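Local atomic coordinates of dehydrogenase (Chromobacterium violaceum, PDB entry 3Q2I), a protein that probably oxidises the 3-hydroxyl of the sugar in UDP-N-acetylglucosaminuronic acid, using NAD+ as cofactor, a step towards 2,3-diacetamido-2,3-dideoxy-D-mannuronic acid. Residues L143-R146 with A147-K151. Numbering follows the deposited sequence.
Sequences LLKR and AMQEK
Gln149 lies back over the preceding turn of its helix, its amide nitrogen against the chain of Lys145 and its amide oxygen only loosely near Arg146. Gln149 NE2 sits 3.3 Å from Lys145 CE. Gln149 OE1 stays 3.9 Å from Arg146 CA. The lysine leaves with CG anti to its backbone N (chi1 -179°), then bends at chi2 (69°) and crosses the glutamine at about a right angle; its NZ hydrogen-bonds to the backbone carbonyl of Trp201, whose ring it also engages by cation-pi contact. The Arg146 chain bends at chi3, and its guanidinium, turned 49° from the amide plane, forms a salt bridge with Glu288. Beneath these chains the backbone bond from Gln149 N to Lys145 O is nearly straight at 2.8 Å. Glu150 sets its CG 3.0 Å from Arg146 O, the oxygen that also accepts the backbone N-H of Glu150. On the inner side, Leu144 and Met148 pack against strand 252-259, and Leu143 and Ala147 against strand 273-279. Lys151, with positive phi, donates its N to Met148 O at 2.9 Å. The whole is an amphipathic helix lying on the mixed sheet of the C-terminal alpha/beta domain and closed by a Schellman motif.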
ATOM      1  N   LEU A 143      19.088  29.778  26.089  1.00 23.35           N
ATOM      2  CA  LEU A 143      18.455  29.379  27.336  1.00 26.91           C
ATOM      3  C   LEU A 143      17.613  28.112  27.208  1.00 26.69           C
ATOM      4  O   LEU A 143      17.629  27.267  28.091  1.00 29.22           O
ATOM      5  CB  LEU A 143      17.544  30.492  27.886  1.00 27.22           C
ATOM      6  CG  LEU A 143      18.262  31.563  28.714  1.00 31.91           C
ATOM      7  CD1 LEU A 143      17.342  32.792  28.935  1.00 33.32           C
ATOM      8  CD2 LEU A 143      18.597  30.911  30.027  1.00 34.95           C
ATOM      9  N   LEU A 144      16.788  28.054  26.159  1.00 25.97           N
ATOM     10  CA  LEU A 144      16.040  26.846  25.838  1.00 25.87           C
ATOM     11  C   LEU A 144      16.996  25.664  25.751  1.00 22.94           C
ATOM     12  O   LEU A 144      16.740  24.616  26.348  1.00 24.82           O
ATOM     13  CB  LEU A 144      15.347  26.992  24.469  1.00 24.57           C
ATOM     14  CG  LEU A 144      13.949  27.601  24.456  1.00 29.87           C
ATOM     15  CD1 LEU A 144      13.459  27.787  23.029  1.00 30.06           C
ATOM     16  CD2 LEU A 144      12.978  26.788  25.305  1.00 33.75           C
ATOM     17  N   LYS A 145      18.069  25.803  24.981  1.00 25.49           N
ATOM     18  CA  LYS A 145      18.990  24.677  24.867  1.00 25.86           C
ATOM     19  C   LYS A 145      19.551  24.247  26.233  1.00 25.91           C
ATOM     20  O   LYS A 145      19.651  23.053  26.560  1.00 26.60           O
ATOM     21  CB  LYS A 145      20.113  24.981  23.877  1.00 25.67           C
ATOM     22  CG  LYS A 145      21.102  23.823  23.708  1.00 26.88           C
ATOM     23  CD  LYS A 145      20.516  22.588  22.985  1.00 26.06           C
ATOM     24  CE  LYS A 145      21.602  21.543  22.664  1.00 26.95           C
ATOM     25  NZ  LYS A 145      21.091  20.288  22.024  1.00 30.61           N
ATOM     26  N   ARG A 146      19.938  25.240  27.027  1.00 26.58           N
ATOM     27  CA  ARG A 146      20.409  24.953  28.374  1.00 28.69           C
ATOM     28  C   ARG A 146      19.365  24.238  29.227  1.00 29.77           C
ATOM     29  O   ARG A 146      19.666  23.259  29.929  1.00 29.74           O
ATOM     30  CB  ARG A 146      20.946  26.242  29.009  1.00 28.85           C
ATOM     31  CG  ARG A 146      22.312  26.606  28.471  1.00 28.56           C
ATOM     32  CD  ARG A 146      22.759  28.028  28.851  1.00 34.16           C
ATOM     33  NE  ARG A 146      22.750  28.259  30.298  1.00 38.56           N
ATOM     34  CZ  ARG A 146      22.574  29.450  30.867  1.00 39.50           C
ATOM     35  NH1 ARG A 146      22.396  30.534  30.127  1.00 41.33           N
ATOM     36  NH2 ARG A 146      22.565  29.561  32.189  1.00 43.85           N
ATOM     37  N   ALA A 147      18.114  24.693  29.154  1.00 30.63           N
ATOM     38  CA  ALA A 147      17.068  24.022  29.907  1.00 29.31           C
ATOM     39  C   ALA A 147      16.949  22.565  29.486  1.00 28.49           C
ATOM     40  O   ALA A 147      16.779  21.699  30.324  1.00 27.12           O
ATOM     41  CB  ALA A 147      15.732  24.768  29.793  1.00 28.99           C
ATOM     42  N   MET A 148      17.051  22.311  28.184  1.00 31.51           N
ATOM     43  CA  MET A 148      16.996  20.958  27.640  1.00 31.61           C
ATOM     44  C   MET A 148      18.167  20.132  28.164  1.00 32.42           C
ATOM     45  O   MET A 148      17.959  19.043  28.686  1.00 31.85           O
ATOM     46  CB  MET A 148      17.065  20.965  26.114  1.00 32.80           C
ATOM     47  CG  MET A 148      15.732  21.155  25.442  1.00 35.04           C
ATOM     48  SD  MET A 148      14.448  20.101  26.156  1.00 38.16           S
ATOM     49  CE  MET A 148      13.049  21.046  25.642  1.00 41.61           C
ATOM     50  N   GLN A 149      19.389  20.640  28.006  1.00 31.78           N
ATOM     51  CA  GLN A 149      20.582  19.923  28.512  1.00 33.04           C
ATOM     52  C   GLN A 149      20.506  19.577  30.002  1.00 32.60           C
ATOM     53  O   GLN A 149      20.997  18.533  30.432  1.00 37.03           O
ATOM     54  CB  GLN A 149      21.861  20.726  28.229  1.00 32.47           C
ATOM     55  CG  GLN A 149      22.242  20.745  26.750  1.00 34.46           C
ATOM     56  CD  GLN A 149      23.201  21.871  26.379  1.00 36.80           C
ATOM     57  OE1 GLN A 149      23.444  22.791  27.162  1.00 45.06           O
ATOM     58  NE2 GLN A 149      23.781  21.778  25.197  1.00 36.97           N
ATOM     59  N   GLU A 150      19.907  20.447  30.803  1.00 34.79           N
ATOM     60  CA  GLU A 150      19.738  20.169  32.225  1.00 34.76           C
ATOM     61  C   GLU A 150      18.570  19.235  32.546  1.00 36.02           C
ATOM     62  O   GLU A 150      18.359  18.905  33.703  1.00 35.97           O
ATOM     63  CB  GLU A 150      19.575  21.479  32.997  1.00 37.07           C
ATOM     64  CG  GLU A 150      20.644  22.493  32.687  1.00 41.99           C
ATOM     65  CD  GLU A 150      21.648  22.541  33.811  1.00 52.68           C
ATOM     66  OE1 GLU A 150      21.617  23.535  34.576  1.00 57.37           O
ATOM     67  OE2 GLU A 150      22.398  21.545  33.957  1.00 48.34           O
ATOM     68  N   LYS A 151      17.802  18.831  31.536  1.00 34.17           N
ATOM     69  CA  LYS A 151      16.581  18.037  31.735  1.00 33.24           C
ATOM     70  C   LYS A 151      15.513  18.724  32.585  1.00 30.06           C
ATOM     71  O   LYS A 151      14.793  18.076  33.338  1.00 29.57           O
ATOM     72  CB  LYS A 151      16.923  16.652  32.290  1.00 34.86           C
ATOM     73  CG  LYS A 151      18.232  16.139  31.734  1.00 36.28           C
ATOM     74  CD  LYS A 151      18.469  14.666  32.036  1.00 45.13           C
ATOM     75  CE  LYS A 151      19.259  14.023  30.899  1.00 49.43           C
ATOM     76  NZ  LYS A 151      18.656  12.707  30.504  1.00 56.40           N
TER